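Local coordinates for putative uncharacterized protein (Ustilago maydis, PDB 4GNX) that probably serves as the smallest, OB-fold subunit of the heterotrimeric replication protein A, the complex that binds single-stranded DNA, at residues E2-S10 / G18-K26; V27-L35 / E46-S56. One frame throughout, in Å; residues are numbered along the deposited sequence.

Contact 1 (E2-S10 / G18-K26); sequences EKPTPLINS and GQTVRIVGK
Arg22 takes hold of the N-terminal segment through both its backbone polar atoms: its N donates to Pro6 O (2.9 Å, N-H...O 143°), and its O accepts from Ile8 N (2.9 Å), the straighter bond at 165°. One residue bonded through both N and O to positions either side of Leu7 is the parallel-strand pattern, here confined to a very short strand. Leu7 CA adds a CH...O contact to the same Arg22 O. Beside Leu7, whose CD1 lies 4.0 Å from Arg22 CG, Thr5 sends its methyl over one face of the Arg22 guanidinium, offset toward its rim. The torsion that sets Thr5 OG1 beside the backbone N (chi1 -73°) leaves CG2 anti to that N, and the methyl reaches Arg22 CB at 3.6 Å. On the opposite side of the sheet, where Ile8 and Ile23 point, the side chains of Ile8 and Val21 cross at about a right angle, with CG1 of Ile8 4.1 Å from CB of Val21, and Ile23 CD1 lies against Ile8 O. Farther out, Lys3 NZ makes a weak hydrogen bond to Gln19 OE1. The guanidinium is held from beyond the segments, by a salt bridge to Glu60 of a neighbouring subunit and a hydrogen bond from NE to Thr64. Leu7 packs on helix 93-104, while Val21 and Ile23 touch Phe74 of strand 73-81. Strand 60-68 pairs antiparallel with strand 20-31, to which the weakly bonded strand 7-8 adds in parallel.

Contact 2 (V27-L35 / E46-S56); sequences VHKVTGNTL and EIAMTPDSDVS
Glu46 meets Thr34 at the start of the pairing, its CG lying 3.9 Å from Thr34 CG2. Ile47 follows as the hydrogen-bonded partner of Leu35: Leu35 N gives to Ile47 O and Ile47 N to Leu35 O, each 2.8 Å. Their side chains lie side by side and point the same way, with Leu35 CD2 4.1 Å from Ile47 CG1. Ala48 forms a non-hydrogen-bonded pair with Thr34, and Met49 N then closes the register on Asn33 O. The Met49 chain bends at chi2 and chi3 (54° and 46°), which turns its CE back onto Leu35, 3.5 Å from CB. Past Pro51, near the Asn33 amide, the chain loops round to Val55. Val55 CG1, anti to its own N (chi1 169°), fits among three residues, 3.7 Å from Leu35 CD1, 4.0 Å from Val27 CG2 and a little farther from Val30 CG2. Ser56 CA borders Val30 CG2 as well. A type II' turn from Thr31 to Thr34 and a classic bulge of His28 and Lys29 opposite Leu36 shape the first segment. Strands 20-31, 34-39 and 44-48 thus form two successive antiparallel hairpins, as in the OB-fold barrel, with Leu35, Ile47 and Val55 buried in its interior.

How the contacts relate
Contact 1 closes before contact 2 opens, and their segments adjoin at Lys26 and Val27, so strand 20-31 runs through both. Their centres lie about 17 Å apart, towards different ends of that long, curved strand, and nothing else in their segments touches. In one mixed sheet, strand 7-8 pairs in parallel with the first part of strand 20-31, whereas strand 34-39 pairs antiparallel with its later part and in turn with strand 44-48. Contact 1 lies nearer the chain centre and borders helix 93-104 and a neighbouring subunit; no other protein chain touches contact 2. A single strand thus links the part of the OB fold that meets a neighbouring subunit to the hairpins farther from the chain centre.

Contact 1 (E2-S10 / G18-K26)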
# COMPACT_ATOMS: atom_id res chain seq x y z
N GLU A 2 17.21 -15.57 -23.92
CA GLU A 2 17.38 -14.92 -22.64
C GLU A 2 16.79 -15.77 -21.54
O GLU A 2 15.57 -15.79 -21.35
CB GLU A 2 16.81 -13.49 -22.62
CG GLU A 2 17.67 -12.55 -21.80
CD GLU A 2 19.08 -12.43 -22.35
OE1 GLU A 2 19.65 -13.48 -22.76
OE2 GLU A 2 19.61 -11.29 -22.38
N LYS A 3 17.68 -16.47 -20.85
CA LYS A 3 17.37 -17.19 -19.64
C LYS A 3 17.13 -16.19 -18.53
O LYS A 3 17.91 -15.25 -18.37
CB LYS A 3 18.53 -18.09 -19.23
CG LYS A 3 18.31 -19.57 -19.46
CD LYS A 3 18.90 -20.40 -18.32
CE LYS A 3 20.40 -20.20 -18.19
NZ LYS A 3 20.95 -20.78 -16.94
N PRO A 4 16.07 -16.39 -17.76
CA PRO A 4 15.88 -15.60 -16.57
C PRO A 4 17.14 -15.62 -15.72
O PRO A 4 17.84 -16.62 -15.70
CB PRO A 4 14.73 -16.32 -15.86
CG PRO A 4 13.90 -16.83 -16.99
CD PRO A 4 14.88 -17.22 -18.06
N THR A 5 17.41 -14.49 -15.06
CA THR A 5 18.51 -14.38 -14.13
C THR A 5 17.99 -14.15 -12.71
O THR A 5 17.79 -13.01 -12.31
CB THR A 5 19.47 -13.27 -14.58
OG1 THR A 5 20.19 -13.74 -15.72
CG2 THR A 5 20.49 -12.94 -13.51
N PRO A 6 17.78 -15.23 -11.93
CA PRO A 6 17.28 -15.12 -10.55
C PRO A 6 17.93 -14.01 -9.71
O PRO A 6 19.16 -13.83 -9.77
CB PRO A 6 17.60 -16.50 -9.93
CG PRO A 6 18.46 -17.20 -10.93
CD PRO A 6 18.07 -16.63 -12.26
N LEU A 7 17.11 -13.31 -8.93
CA LEU A 7 17.59 -12.37 -7.91
C LEU A 7 17.78 -13.17 -6.68
O LEU A 7 16.81 -13.70 -6.13
CB LEU A 7 16.53 -11.31 -7.61
CG LEU A 7 16.96 -10.04 -6.90
CD1 LEU A 7 17.99 -9.26 -7.72
CD2 LEU A 7 15.74 -9.20 -6.58
N ILE A 8 19.02 -13.30 -6.22
CA ILE A 8 19.26 -14.21 -5.12
C ILE A 8 20.01 -13.57 -3.96
O ILE A 8 20.53 -12.46 -4.08
CB ILE A 8 19.93 -15.53 -5.62
CG1 ILE A 8 21.40 -15.31 -5.94
CG2 ILE A 8 19.17 -16.12 -6.81
CD1 ILE A 8 22.25 -16.51 -5.62
N ASN A 9 19.99 -14.25 -2.82
CA ASN A 9 20.83 -13.89 -1.71
C ASN A 9 21.92 -14.95 -1.57
O ASN A 9 22.00 -15.87 -2.40
CB ASN A 9 19.99 -13.69 -0.43
CG ASN A 9 19.15 -14.92 -0.05
OD1 ASN A 9 18.04 -14.76 0.44
ND2 ASN A 9 19.70 -16.12 -0.21
N SER A 10 22.76 -14.84 -0.54
CA SER A 10 23.94 -15.69 -0.45
C SER A 10 23.60 -17.17 -0.20
O SER A 10 24.36 -18.08 -0.57
CB SER A 10 24.89 -15.16 0.64
OG SER A 10 24.25 -15.04 1.90
N GLY A 18 27.31 -22.80 -11.57
CA GLY A 18 27.48 -22.71 -13.02
C GLY A 18 26.45 -21.85 -13.74
O GLY A 18 26.42 -21.82 -14.97
N GLN A 19 25.62 -21.15 -13.00
CA GLN A 19 24.57 -20.35 -13.62
C GLN A 19 24.74 -18.88 -13.33
O GLN A 19 25.39 -18.48 -12.36
CB GLN A 19 23.20 -20.79 -13.13
CG GLN A 19 22.91 -22.27 -13.26
CD GLN A 19 22.19 -22.56 -14.54
OE1 GLN A 19 22.81 -22.77 -15.60
NE2 GLN A 19 20.86 -22.59 -14.46
N THR A 20 24.14 -18.07 -14.18
CA THR A 20 24.26 -16.64 -14.08
C THR A 20 23.20 -16.14 -13.15
O THR A 20 22.02 -16.35 -13.40
CB THR A 20 24.08 -15.99 -15.44
OG1 THR A 20 25.19 -16.36 -16.27
CG2 THR A 20 24.04 -14.50 -15.30
N VAL A 21 23.62 -15.48 -12.08
CA VAL A 21 22.65 -14.91 -11.17
C VAL A 21 22.75 -13.38 -11.08
O VAL A 21 23.61 -12.74 -11.73
CB VAL A 21 22.77 -15.50 -9.77
CG1 VAL A 21 22.56 -17.01 -9.79
CG2 VAL A 21 24.11 -15.11 -9.16
N ARG A 22 21.88 -12.81 -10.27
CA ARG A 22 21.90 -11.39 -10.00
C ARG A 22 21.83 -11.23 -8.51
O ARG A 22 21.02 -11.89 -7.86
CB ARG A 22 20.70 -10.76 -10.67
CG ARG A 22 20.69 -9.25 -10.62
CD ARG A 22 19.85 -8.70 -11.77
NE ARG A 22 20.58 -8.75 -13.03
CZ ARG A 22 20.04 -8.56 -14.22
NH1 ARG A 22 18.75 -8.29 -14.32
NH2 ARG A 22 20.78 -8.63 -15.33
N ILE A 23 22.67 -10.38 -7.94
CA ILE A 23 22.73 -10.23 -6.48
C ILE A 23 23.07 -8.80 -6.06
O ILE A 23 23.90 -8.13 -6.71
CB ILE A 23 23.67 -11.28 -5.82
CG1 ILE A 23 23.82 -11.02 -4.34
CG2 ILE A 23 25.06 -11.22 -6.40
CD1 ILE A 23 24.07 -12.28 -3.52
N VAL A 24 22.41 -8.33 -5.00
CA VAL A 24 22.58 -6.97 -4.49
C VAL A 24 23.20 -6.97 -3.11
O VAL A 24 22.84 -7.77 -2.25
CB VAL A 24 21.23 -6.22 -4.39
CG1 VAL A 24 21.46 -4.77 -3.96
CG2 VAL A 24 20.48 -6.22 -5.72
N GLY A 25 24.11 -6.05 -2.87
CA GLY A 25 24.71 -5.99 -1.55
C GLY A 25 25.45 -4.71 -1.29
O GLY A 25 25.73 -3.95 -2.22
N LYS A 26 25.73 -4.49 -0.02
CA LYS A 26 26.50 -3.35 0.47
C LYS A 26 27.97 -3.71 0.39
O LYS A 26 28.38 -4.78 0.82
CB LYS A 26 26.12 -3.06 1.93
CG LYS A 26 26.21 -1.60 2.37
CD LYS A 26 27.60 -1.23 2.85
CE LYS A 26 27.55 0.02 3.71
NZ LYS A 26 28.93 0.47 4.06

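Contact 2 (V27-L35 / E46-S56)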
# COMPACT_ATOMS: atom_id res chain seq x y z
N VAL A 27 28.77 -2.80 -0.17
CA VAL A 27 30.20 -3.02 -0.33
C VAL A 27 30.89 -2.93 1.02
O VAL A 27 30.81 -1.90 1.70
CB VAL A 27 30.83 -2.03 -1.32
CG1 VAL A 27 32.33 -2.24 -1.41
CG2 VAL A 27 30.20 -2.18 -2.69
N HIS A 28 31.55 -4.01 1.40
CA HIS A 28 32.27 -4.09 2.67
C HIS A 28 33.70 -3.69 2.47
O HIS A 28 34.19 -2.75 3.09
CB HIS A 28 32.18 -5.52 3.22
CG HIS A 28 32.03 -5.58 4.72
ND1 HIS A 28 33.09 -5.50 5.56
CD2 HIS A 28 30.90 -5.73 5.52
CE1 HIS A 28 32.65 -5.58 6.84
NE2 HIS A 28 31.31 -5.72 6.81
N LYS A 29 34.37 -4.38 1.57
CA LYS A 29 35.77 -4.14 1.28
C LYS A 29 36.03 -4.39 -0.21
O LYS A 29 35.28 -5.11 -0.87
CB LYS A 29 36.65 -5.04 2.15
CG LYS A 29 38.12 -4.70 2.11
CD LYS A 29 38.88 -5.27 3.29
CE LYS A 29 39.17 -6.76 3.14
NZ LYS A 29 39.61 -7.36 4.43
N VAL A 30 37.06 -3.75 -0.76
CA VAL A 30 37.53 -4.06 -2.10
C VAL A 30 39.03 -4.33 -2.04
O VAL A 30 39.81 -3.46 -1.66
CB VAL A 30 37.21 -2.95 -3.12
CG1 VAL A 30 37.70 -3.34 -4.51
CG2 VAL A 30 35.72 -2.66 -3.16
N THR A 31 39.42 -5.55 -2.41
CA THR A 31 40.80 -5.99 -2.32
C THR A 31 41.24 -6.43 -3.70
O THR A 31 40.96 -7.57 -4.12
CB THR A 31 40.97 -7.11 -1.28
OG1 THR A 31 40.62 -6.61 0.02
CG2 THR A 31 42.39 -7.61 -1.24
N GLY A 32 41.90 -5.52 -4.40
CA GLY A 32 42.29 -5.71 -5.80
C GLY A 32 41.06 -5.87 -6.68
O GLY A 32 40.21 -4.98 -6.74
N ASN A 33 40.97 -7.00 -7.37
CA ASN A 33 39.82 -7.31 -8.19
C ASN A 33 38.82 -8.20 -7.47
O ASN A 33 37.96 -8.78 -8.08
CB ASN A 33 40.27 -7.95 -9.50
CG ASN A 33 41.04 -6.99 -10.39
OD1 ASN A 33 41.51 -5.94 -9.93
ND2 ASN A 33 41.17 -7.35 -11.68
N THR A 34 38.92 -8.29 -6.16
CA THR A 34 37.94 -9.02 -5.39
C THR A 34 37.10 -8.03 -4.61
O THR A 34 37.62 -7.08 -4.02
CB THR A 34 38.60 -10.05 -4.46
OG1 THR A 34 39.47 -10.89 -5.24
CG2 THR A 34 37.56 -10.93 -3.77
N LEU A 35 35.79 -8.25 -4.61
CA LEU A 35 34.88 -7.44 -3.84
C LEU A 35 34.25 -8.30 -2.77
O LEU A 35 33.84 -9.43 -3.04
CB LEU A 35 33.77 -6.93 -4.76
CG LEU A 35 32.50 -6.41 -4.09
CD1 LEU A 35 32.78 -5.07 -3.43
CD2 LEU A 35 31.37 -6.27 -5.10
N GLU A 46 32.03 -13.41 -1.98
CA GLU A 46 33.27 -13.00 -2.62
C GLU A 46 33.03 -12.86 -4.12
O GLU A 46 32.61 -13.82 -4.77
CB GLU A 46 34.33 -14.05 -2.36
CG GLU A 46 35.59 -13.57 -1.66
CD GLU A 46 36.51 -14.72 -1.25
OE1 GLU A 46 36.60 -15.72 -1.99
OE2 GLU A 46 37.15 -14.63 -0.17
N ILE A 47 33.24 -11.67 -4.68
CA ILE A 47 33.03 -11.46 -6.12
C ILE A 47 34.33 -11.12 -6.85
O ILE A 47 35.08 -10.24 -6.44
CB ILE A 47 32.01 -10.33 -6.40
CG1 ILE A 47 30.87 -10.34 -5.37
CG2 ILE A 47 31.50 -10.42 -7.84
CD1 ILE A 47 29.49 -10.60 -5.95
N ALA A 48 34.60 -11.84 -7.94
CA ALA A 48 35.77 -11.60 -8.75
C ALA A 48 35.37 -10.59 -9.80
O ALA A 48 34.48 -10.84 -10.62
CB ALA A 48 36.28 -12.89 -9.39
N MET A 49 36.03 -9.45 -9.76
CA MET A 49 35.65 -8.29 -10.54
C MET A 49 36.41 -8.17 -11.86
O MET A 49 37.60 -8.52 -11.95
CB MET A 49 35.87 -7.05 -9.66
CG MET A 49 34.84 -5.94 -9.83
SD MET A 49 33.11 -6.40 -9.64
CE MET A 49 33.22 -7.39 -8.15
N THR A 50 35.71 -7.67 -12.88
CA THR A 50 36.29 -7.25 -14.16
C THR A 50 37.38 -6.19 -13.94
O THR A 50 37.27 -5.36 -13.04
CB THR A 50 35.17 -6.72 -15.10
OG1 THR A 50 34.43 -7.83 -15.60
CG2 THR A 50 35.69 -5.97 -16.30
N PRO A 51 38.44 -6.22 -14.76
CA PRO A 51 39.49 -5.20 -14.75
C PRO A 51 38.98 -3.75 -14.64
O PRO A 51 39.46 -2.99 -13.79
CB PRO A 51 40.19 -5.42 -16.08
CG PRO A 51 40.03 -6.88 -16.34
CD PRO A 51 38.83 -7.37 -15.59
N ASP A 52 38.03 -3.37 -15.48
CA ASP A 52 37.43 -2.05 -15.35
C ASP A 52 36.20 -2.08 -14.45
O ASP A 52 35.12 -2.53 -14.86
CB ASP A 52 37.13 -1.41 -16.71
CG ASP A 52 36.62 -2.42 -17.74
OD1 ASP A 52 35.57 -3.07 -17.51
OD2 ASP A 52 37.28 -2.53 -18.79
N SER A 53 36.39 -1.62 -13.21
CA SER A 53 35.30 -1.45 -12.25
C SER A 53 35.72 -0.46 -11.17
O SER A 53 36.76 -0.64 -10.55
CB SER A 53 34.90 -2.79 -11.65
OG SER A 53 34.43 -3.68 -12.65
N ASP A 54 34.93 0.60 -10.98
CA ASP A 54 35.21 1.61 -9.95
C ASP A 54 34.29 1.44 -8.73
O ASP A 54 33.92 2.42 -8.06
CB ASP A 54 35.16 3.05 -10.51
CG ASP A 54 33.77 3.46 -11.05
OD1 ASP A 54 33.69 4.52 -11.72
OD2 ASP A 54 32.77 2.74 -10.80
N VAL A 55 33.94 0.18 -8.48
CA VAL A 55 33.14 -0.24 -7.33
C VAL A 55 33.60 0.41 -6.02
O VAL A 55 32.78 0.80 -5.19
CB VAL A 55 33.14 -1.79 -7.21
CG1 VAL A 55 32.55 -2.25 -5.88
CG2 VAL A 55 32.38 -2.44 -8.36
N SER A 56 34.91 0.55 -5.85
CA SER A 56 35.48 1.17 -4.65
C SER A 56 34.68 2.39 -4.13
O SER A 56 34.45 2.50 -2.92
CB SER A 56 36.97 1.53 -4.87
OG SER A 56 37.18 2.11 -6.15